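Local atomic coordinates of L-threonine dehydrogenase (Flavobacterium frigidimaris, PDB entry 2YY7), a protein that probably catalyses the NAD-dependent oxidation of the L-threonine hydroxyl group, as a dehydrogenase of the short-chain dehydrogenase/reductase superfamily. Residues M95-K106 with W153-V163. Residues are numbered along the deposited sequence; the frame is centred on the assembly and turned at random.
Sequences MNSLFHVLNLAK and WCEYYHNIYGV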
ATOM      1  N   MET A  95      -6.633  -5.741  -7.026  1.00  8.45           N
ATOM      2  CA  MET A  95      -7.122  -5.578  -5.660  1.00  8.96           C
ATOM      3  C   MET A  95      -8.442  -6.277  -5.361  1.00  9.44           C
ATOM      4  O   MET A  95      -8.555  -7.009  -4.374  1.00  9.96           O
ATOM      5  CB  MET A  95      -7.278  -4.088  -5.308  1.00  9.16           C
ATOM      6  CG  MET A  95      -5.974  -3.297  -5.239  1.00  6.82           C
ATOM      7  SD  MET A  95      -4.701  -4.093  -4.223  1.00 10.57           S
ATOM      8  CE  MET A  95      -5.451  -4.067  -2.578  1.00  6.47           C
ATOM      9  N   ASN A  96      -9.444  -6.048  -6.204  1.00 10.47           N
ATOM     10  CA  ASN A  96     -10.760  -6.624  -5.966  1.00 11.01           C
ATOM     11  C   ASN A  96     -10.839  -8.135  -6.091  1.00 11.00           C
ATOM     12  O   ASN A  96     -11.635  -8.763  -5.398  1.00 10.62           O
ATOM     13  CB  ASN A  96     -11.811  -5.940  -6.852  1.00 12.73           C
ATOM     14  CG  ASN A  96     -12.069  -4.497  -6.421  1.00 15.78           C
ATOM     15  OD1 ASN A  96     -12.225  -4.219  -5.233  1.00 20.63           O
ATOM     16  ND2 ASN A  96     -12.111  -3.581  -7.382  1.00 17.66           N
ATOM     17  N   SER A  97     -10.018  -8.729  -6.951  1.00  9.57           N
ATOM     18  CA  SER A  97     -10.026 -10.180  -7.079  1.00  8.92           C
ATOM     19  C   SER A  97      -9.495 -10.757  -5.764  1.00  8.79           C
ATOM     20  O   SER A  97      -9.970 -11.786  -5.285  1.00  7.86           O
ATOM     21  CB  SER A  97      -9.144 -10.624  -8.250  1.00 10.18           C
ATOM     22  OG  SER A  97      -7.785 -10.267  -8.044  1.00 10.67           O
ATOM     23  N   LEU A  98      -8.507 -10.084  -5.177  1.00  9.19           N
ATOM     24  CA  LEU A  98      -7.932 -10.536  -3.912  1.00  9.27           C
ATOM     25  C   LEU A  98      -8.939 -10.382  -2.781  1.00  9.09           C
ATOM     26  O   LEU A  98      -9.050 -11.258  -1.920  1.00  9.80           O
ATOM     27  CB  LEU A  98      -6.660  -9.748  -3.577  1.00  8.97           C
ATOM     28  CG  LEU A  98      -5.988 -10.063  -2.235  1.00  8.70           C
ATOM     29  CD1 LEU A  98      -5.585 -11.537  -2.165  1.00  6.14           C
ATOM     30  CD2 LEU A  98      -4.764  -9.167  -2.068  1.00 10.66           C
ATOM     31  N   PHE A  99      -9.668  -9.267  -2.771  1.00  8.20           N
ATOM     32  CA  PHE A  99     -10.671  -9.049  -1.730  1.00  9.08           C
ATOM     33  C   PHE A  99     -11.747 -10.135  -1.776  1.00  8.64           C
ATOM     34  O   PHE A  99     -12.194 -10.618  -0.732  1.00  8.99           O
ATOM     35  CB  PHE A  99     -11.324  -7.666  -1.866  1.00  9.57           C
ATOM     36  CG  PHE A  99     -10.463  -6.529  -1.377  1.00  9.24           C
ATOM     37  CD1 PHE A  99      -9.920  -6.549  -0.093  1.00 12.26           C
ATOM     38  CD2 PHE A  99     -10.203  -5.432  -2.196  1.00 11.89           C
ATOM     39  CE1 PHE A  99      -9.128  -5.493   0.370  1.00 10.55           C
ATOM     40  CE2 PHE A  99      -9.414  -4.371  -1.744  1.00  8.25           C
ATOM     41  CZ  PHE A  99      -8.875  -4.404  -0.458  1.00 10.11           C
ATOM     42  N   HIS A 100     -12.165 -10.516  -2.980  1.00  8.39           N
ATOM     43  CA  HIS A 100     -13.180 -11.567  -3.124  1.00  8.91           C
ATOM     44  C   HIS A 100     -12.708 -12.885  -2.532  1.00  8.70           C
ATOM     45  O   HIS A 100     -13.433 -13.526  -1.773  1.00  8.46           O
ATOM     46  CB  HIS A 100     -13.534 -11.796  -4.591  1.00  8.38           C
ATOM     47  CG  HIS A 100     -14.145 -10.604  -5.255  1.00  9.12           C
ATOM     48  ND1 HIS A 100     -14.801  -9.618  -4.549  1.00 11.78           N
ATOM     49  CD2 HIS A 100     -14.233 -10.258  -6.560  1.00 10.91           C
ATOM     50  CE1 HIS A 100     -15.267  -8.715  -5.394  1.00 14.30           C
ATOM     51  NE2 HIS A 100     -14.936  -9.081  -6.620  1.00 13.29           N
ATOM     52  N   VAL A 101     -11.497 -13.298  -2.886  1.00  8.99           N
ATOM     53  CA  VAL A 101     -10.949 -14.553  -2.376  1.00  9.87           C
ATOM     54  C   VAL A 101     -10.707 -14.484  -0.866  1.00 10.15           C
ATOM     55  O   VAL A 101     -10.961 -15.450  -0.151  1.00  9.30           O
ATOM     56  CB  VAL A 101      -9.628 -14.928  -3.096  1.00 10.16           C
ATOM     57  CG1 VAL A 101      -9.015 -16.178  -2.465  1.00 10.43           C
ATOM     58  CG2 VAL A 101      -9.902 -15.175  -4.572  1.00  9.30           C
ATOM     59  N   LEU A 102     -10.229 -13.339  -0.383  1.00 10.97           N
ATOM     60  CA  LEU A 102      -9.979 -13.179   1.046  1.00 11.22           C
ATOM     61  C   LEU A 102     -11.298 -13.228   1.810  1.00 11.68           C
ATOM     62  O   LEU A 102     -11.373 -13.820   2.889  1.00 11.85           O
ATOM     63  CB  LEU A 102      -9.250 -11.857   1.333  1.00 10.16           C
ATOM     64  CG  LEU A 102      -7.761 -11.754   0.968  1.00  9.38           C
ATOM     65  CD1 LEU A 102      -7.257 -10.346   1.280  1.00 10.20           C
ATOM     66  CD2 LEU A 102      -6.948 -12.783   1.755  1.00 10.00           C
ATOM     67  N   ASN A 103     -12.333 -12.604   1.249  1.00 11.46           N
ATOM     68  CA  ASN A 103     -13.654 -12.595   1.878  1.00 10.60           C
ATOM     69  C   ASN A 103     -14.262 -14.003   1.889  1.00 11.12           C
ATOM     70  O   ASN A 103     -15.036 -14.340   2.784  1.00 10.31           O
ATOM     71  CB  ASN A 103     -14.588 -11.611   1.155  1.00 11.10           C
ATOM     72  CG  ASN A 103     -14.409 -10.171   1.630  1.00 11.43           C
ATOM     73  OD1 ASN A 103     -14.718  -9.219   0.907  1.00 12.15           O
ATOM     74  ND2 ASN A 103     -13.926 -10.007   2.857  1.00  6.54           N
ATOM     75  N   LEU A 104     -13.921 -14.828   0.903  1.00  9.70           N
ATOM     76  CA  LEU A 104     -14.441 -16.194   0.880  1.00 11.22           C
ATOM     77  C   LEU A 104     -13.823 -16.949   2.054  1.00 11.26           C
ATOM     78  O   LEU A 104     -14.483 -17.760   2.707  1.00 12.02           O
ATOM     79  CB  LEU A 104     -14.088 -16.913  -0.433  1.00 10.97           C
ATOM     80  CG  LEU A 104     -15.078 -16.975  -1.614  1.00 14.46           C
ATOM     81  CD1 LEU A 104     -16.508 -16.879  -1.110  1.00 16.09           C
ATOM     82  CD2 LEU A 104     -14.799 -15.871  -2.601  1.00 17.22           C
ATOM     83  N   ALA A 105     -12.549 -16.674   2.324  1.00 11.44           N
ATOM     84  CA  ALA A 105     -11.853 -17.320   3.431  1.00 10.22           C
ATOM     85  C   ALA A 105     -12.408 -16.794   4.754  1.00 11.23           C
ATOM     86  O   ALA A 105     -12.589 -17.552   5.708  1.00 10.14           O
ATOM     87  CB  ALA A 105     -10.351 -17.053   3.340  1.00  9.79           C
ATOM     88  N   LYS A 106     -12.680 -15.494   4.802  1.00 10.83           N
ATOM     89  CA  LYS A 106     -13.234 -14.868   6.004  1.00 12.47           C
ATOM     90  C   LYS A 106     -14.590 -15.498   6.344  1.00 14.06           C
ATOM     91  O   LYS A 106     -14.917 -15.708   7.516  1.00 14.63           O
ATOM     92  CB  LYS A 106     -13.394 -13.360   5.767  1.00 12.01           C
ATOM     93  CG  LYS A 106     -14.013 -12.564   6.913  1.00 11.29           C
ATOM     94  CD  LYS A 106     -13.938 -11.068   6.617  1.00 12.79           C
ATOM     95  CE  LYS A 106     -14.661 -10.230   7.667  1.00 16.85           C
ATOM     96  NZ  LYS A 106     -16.140 -10.371   7.568  1.00 19.36           N
ATOM     97  N   TRP A 153      -3.111  -6.335   3.132  1.00  8.27           N
ATOM     98  CA  TRP A 153      -4.433  -6.898   3.375  1.00  8.90           C
ATOM     99  C   TRP A 153      -4.392  -8.390   3.710  1.00  9.61           C
ATOM    100  O   TRP A 153      -5.185  -8.860   4.525  1.00  8.91           O
ATOM    101  CB  TRP A 153      -5.359  -6.633   2.181  1.00  8.74           C
ATOM    102  CG  TRP A 153      -5.956  -5.252   2.210  1.00 10.61           C
ATOM    103  CD1 TRP A 153      -5.706  -4.220   1.342  1.00 10.47           C
ATOM    104  CD2 TRP A 153      -6.902  -4.749   3.166  1.00 11.79           C
ATOM    105  NE1 TRP A 153      -6.441  -3.107   1.701  1.00  8.61           N
ATOM    106  CE2 TRP A 153      -7.181  -3.405   2.815  1.00  9.52           C
ATOM    107  CE3 TRP A 153      -7.541  -5.305   4.284  1.00  9.88           C
ATOM    108  CZ2 TRP A 153      -8.075  -2.608   3.545  1.00 10.90           C
ATOM    109  CZ3 TRP A 153      -8.430  -4.510   5.011  1.00 11.47           C
ATOM    110  CH2 TRP A 153      -8.688  -3.176   4.635  1.00 12.08           C
ATOM    111  N   CYS A 154      -3.478  -9.137   3.094  1.00  9.13           N
ATOM    112  CA  CYS A 154      -3.367 -10.563   3.404  1.00 10.50           C
ATOM    113  C   CYS A 154      -3.010 -10.722   4.877  1.00 10.13           C
ATOM    114  O   CYS A 154      -3.585 -11.552   5.587  1.00 10.16           O
ATOM    115  CB  CYS A 154      -2.280 -11.230   2.555  1.00 10.18           C
ATOM    116  SG  CYS A 154      -2.756 -11.516   0.847  1.00 11.34           S
ATOM    117  N   GLU A 155      -2.055  -9.918   5.331  1.00  9.90           N
ATOM    118  CA  GLU A 155      -1.619  -9.962   6.719  1.00 10.74           C
ATOM    119  C   GLU A 155      -2.761  -9.545   7.642  1.00 10.57           C
ATOM    120  O   GLU A 155      -2.959 -10.128   8.713  1.00 10.59           O
ATOM    121  CB  GLU A 155      -0.425  -9.030   6.917  1.00 10.53           C
ATOM    122  CG  GLU A 155       0.269  -9.186   8.251  1.00 14.03           C
ATOM    123  CD  GLU A 155       1.461  -8.264   8.382  1.00 20.36           C
ATOM    124  OE1 GLU A 155       1.255  -7.036   8.484  1.00 25.37           O
ATOM    125  OE2 GLU A 155       2.602  -8.765   8.374  1.00 22.88           O
ATOM    126  N   TYR A 156      -3.511  -8.529   7.223  1.00 10.86           N
ATOM    127  CA  TYR A 156      -4.637  -8.051   8.016  1.00 10.04           C
ATOM    128  C   TYR A 156      -5.655  -9.178   8.178  1.00 10.49           C
ATOM    129  O   TYR A 156      -6.060  -9.500   9.295  1.00  9.90           O
ATOM    130  CB  TYR A 156      -5.319  -6.860   7.338  1.00 10.20           C
ATOM    131  CG  TYR A 156      -6.365  -6.200   8.212  1.00 11.60           C
ATOM    132  CD1 TYR A 156      -6.006  -5.225   9.144  1.00  9.60           C
ATOM    133  CD2 TYR A 156      -7.708  -6.578   8.138  1.00 12.85           C
ATOM    134  CE1 TYR A 156      -6.956  -4.639   9.979  1.00 10.94           C
ATOM    135  CE2 TYR A 156      -8.668  -5.997   8.977  1.00 10.61           C
ATOM    136  CZ  TYR A 156      -8.280  -5.027   9.891  1.00 10.89           C
ATOM    137  OH  TYR A 156      -9.211  -4.437  10.716  1.00 12.05           O
ATOM    138  N   TYR A 157      -6.077  -9.770   7.063  1.00  9.66           N
ATOM    139  CA  TYR A 157      -7.054 -10.856   7.108  1.00 10.00           C
ATOM    140  C   TYR A 157      -6.589 -12.033   7.959  1.00 10.88           C
ATOM    141  O   TYR A 157      -7.400 -12.697   8.609  1.00 10.87           O
ATOM    142  CB  TYR A 157      -7.395 -11.332   5.692  1.00  9.97           C
ATOM    143  CG  TYR A 157      -8.542 -10.573   5.060  1.00  9.93           C
ATOM    144  CD1 TYR A 157      -9.799 -11.160   4.923  1.00 10.83           C
ATOM    145  CD2 TYR A 157      -8.375  -9.267   4.608  1.00 12.35           C
ATOM    146  CE1 TYR A 157     -10.861 -10.468   4.352  1.00 11.15           C
ATOM    147  CE2 TYR A 157      -9.431  -8.562   4.033  1.00 12.32           C
ATOM    148  CZ  TYR A 157     -10.672  -9.169   3.907  1.00 12.69           C
ATOM    149  OH  TYR A 157     -11.719  -8.483   3.329  1.00 12.59           O
ATOM    150  N   HIS A 158      -5.290 -12.307   7.946  1.00 10.70           N
ATOM    151  CA  HIS A 158      -4.762 -13.396   8.756  1.00 11.70           C
ATOM    152  C   HIS A 158      -4.851 -13.035  10.236  1.00 12.45           C
ATOM    153  O   HIS A 158      -5.418 -13.784  11.040  1.00 12.83           O
ATOM    154  CB  HIS A 158      -3.296 -13.674   8.436  1.00 11.25           C
ATOM    155  CG  HIS A 158      -2.659 -14.635   9.390  1.00 11.76           C
ATOM    156  ND1 HIS A 158      -2.892 -15.993   9.339  1.00 13.40           N
ATOM    157  CD2 HIS A 158      -1.868 -14.428  10.468  1.00 12.33           C
ATOM    158  CE1 HIS A 158      -2.271 -16.581  10.346  1.00 13.58           C
ATOM    159  NE2 HIS A 158      -1.642 -15.655  11.047  1.00 15.10           N
ATOM    160  N   ASN A 159      -4.285 -11.879  10.581  1.00 12.75           N
ATOM    161  CA  ASN A 159      -4.250 -11.399  11.960  1.00 14.59           C
ATOM    162  C   ASN A 159      -5.594 -11.067  12.587  1.00 14.80           C
ATOM    163  O   ASN A 159      -5.796 -11.288  13.778  1.00 14.55           O
ATOM    164  CB  ASN A 159      -3.349 -10.165  12.072  1.00 14.46           C
ATOM    165  CG  ASN A 159      -1.886 -10.489  11.865  1.00 19.25           C
ATOM    166  OD1 ASN A 159      -1.432 -11.580  12.202  1.00 22.42           O
ATOM    167  ND2 ASN A 159      -1.132  -9.534  11.323  1.00 20.71           N
ATOM    168  N   ILE A 160      -6.511 -10.531  11.791  1.00 14.91           N
ATOM    169  CA  ILE A 160      -7.814 -10.150  12.306  1.00 14.84           C
ATOM    170  C   ILE A 160      -8.897 -11.209  12.124  1.00 16.02           C
ATOM    171  O   ILE A 160      -9.708 -11.432  13.027  1.00 15.59           O
ATOM    172  CB  ILE A 160      -8.282  -8.822  11.661  1.00 15.77           C
ATOM    173  CG1 ILE A 160      -7.235  -7.735  11.916  1.00 12.50           C
ATOM    174  CG2 ILE A 160      -9.637  -8.401  12.228  1.00 16.08           C
ATOM    175  CD1 ILE A 160      -6.898  -7.531  13.399  1.00 18.46           C
ATOM    176  N   TYR A 161      -8.912 -11.877  10.977  1.00 14.90           N
ATOM    177  CA  TYR A 161      -9.939 -12.884  10.743  1.00 15.81           C
ATOM    178  C   TYR A 161      -9.445 -14.323  10.783  1.00 15.82           C
ATOM    179  O   TYR A 161     -10.226 -15.250  10.588  1.00 16.15           O
ATOM    180  CB  TYR A 161     -10.646 -12.599   9.415  1.00 15.97           C
ATOM    181  CG  TYR A 161     -11.181 -11.189   9.328  1.00 16.40           C
ATOM    182  CD1 TYR A 161     -12.053 -10.691  10.299  1.00 18.40           C
ATOM    183  CD2 TYR A 161     -10.812 -10.346   8.283  1.00 16.46           C
ATOM    184  CE1 TYR A 161     -12.539  -9.390  10.230  1.00 18.35           C
ATOM    185  CE2 TYR A 161     -11.293  -9.046   8.203  1.00 16.05           C
ATOM    186  CZ  TYR A 161     -12.156  -8.575   9.178  1.00 17.97           C
ATOM    187  OH  TYR A 161     -12.638  -7.291   9.092  1.00 18.81           O
ATOM    188  N   GLY A 162      -8.156 -14.510  11.049  1.00 15.45           N
ATOM    189  CA  GLY A 162      -7.602 -15.854  11.125  1.00 14.74           C
ATOM    190  C   GLY A 162      -7.514 -16.593   9.800  1.00 14.31           C
ATOM    191  O   GLY A 162      -7.404 -17.822   9.771  1.00 14.42           O
ATOM    192  N   VAL A 163      -7.554 -15.852   8.699  1.00 12.66           N
ATOM    193  CA  VAL A 163      -7.477 -16.464   7.376  1.00 12.21           C
ATOM    194  C   VAL A 163      -6.105 -17.061   7.072  1.00 12.36           C
ATOM    195  O   VAL A 163      -5.080 -16.424   7.292  1.00 11.05           O
ATOM    196  CB  VAL A 163      -7.803 -15.439   6.271  1.00 12.68           C
ATOM    197  CG1 VAL A 163      -7.464 -16.027   4.894  1.00  9.50           C
ATOM    198  CG2 VAL A 163      -9.276 -15.048   6.349  1.00 12.55           C
TER
HETATM  199  O   HOH W   1     -13.416 -15.758   9.755  1.00 38.08           O
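The ring of Y157 is a knob set among F99, L102, N103 and K106, between two helices that run nearly parallel (11°) with axes 10.8 Å apart. Against one face of this ring lies L102, its CB 3.7 Å from the ring centroid in a CH-pi contact and its CD1 over Y157 CD2 and CE2 on the same face; Y161 CE2 lies over the opposite face. An alanine in place of Y157 would probably leave L102 without its aromatic partner, N103 ND2 without the nearby hydroxyl, and a gap between the helices.

Two further aromatic contacts flank the knob. F99 turns the CE1-CZ edge of its ring onto the W153 indole, centroids 4.7 Å apart and planes at 75°; W91 of the second subunit packs edge-to-face with both. K106 CG stands anti to the backbone N (chi1 178°), and the extended chain runs over the Y161 face, CE 3.4 Å from the centroid, before a bend at chi4 leaves NZ above the ring in a cation-pi contact.

The other apolar contacts lie deeper, toward the sheet. L98 CD1 meets C154 SG, both residues resting on W115 of strand 112-118, and A105 CB presses tightly on V163 CG1 (3.4 Å), where the chain leaves its helix for strand 164-174.

Polar contacts are few. In the Y157 ring plane, N103 ND2 comes to 2.7 Å from Y157 OH, and a water donates to K106 O and, weakly, to Y161 O.

Helices 87-106 and 142-161 of this Rossmann fold are thus held together chiefly by ring faces and close apolar fit, a hydrophobic seam that F99 and W153 carry into the dimer interface.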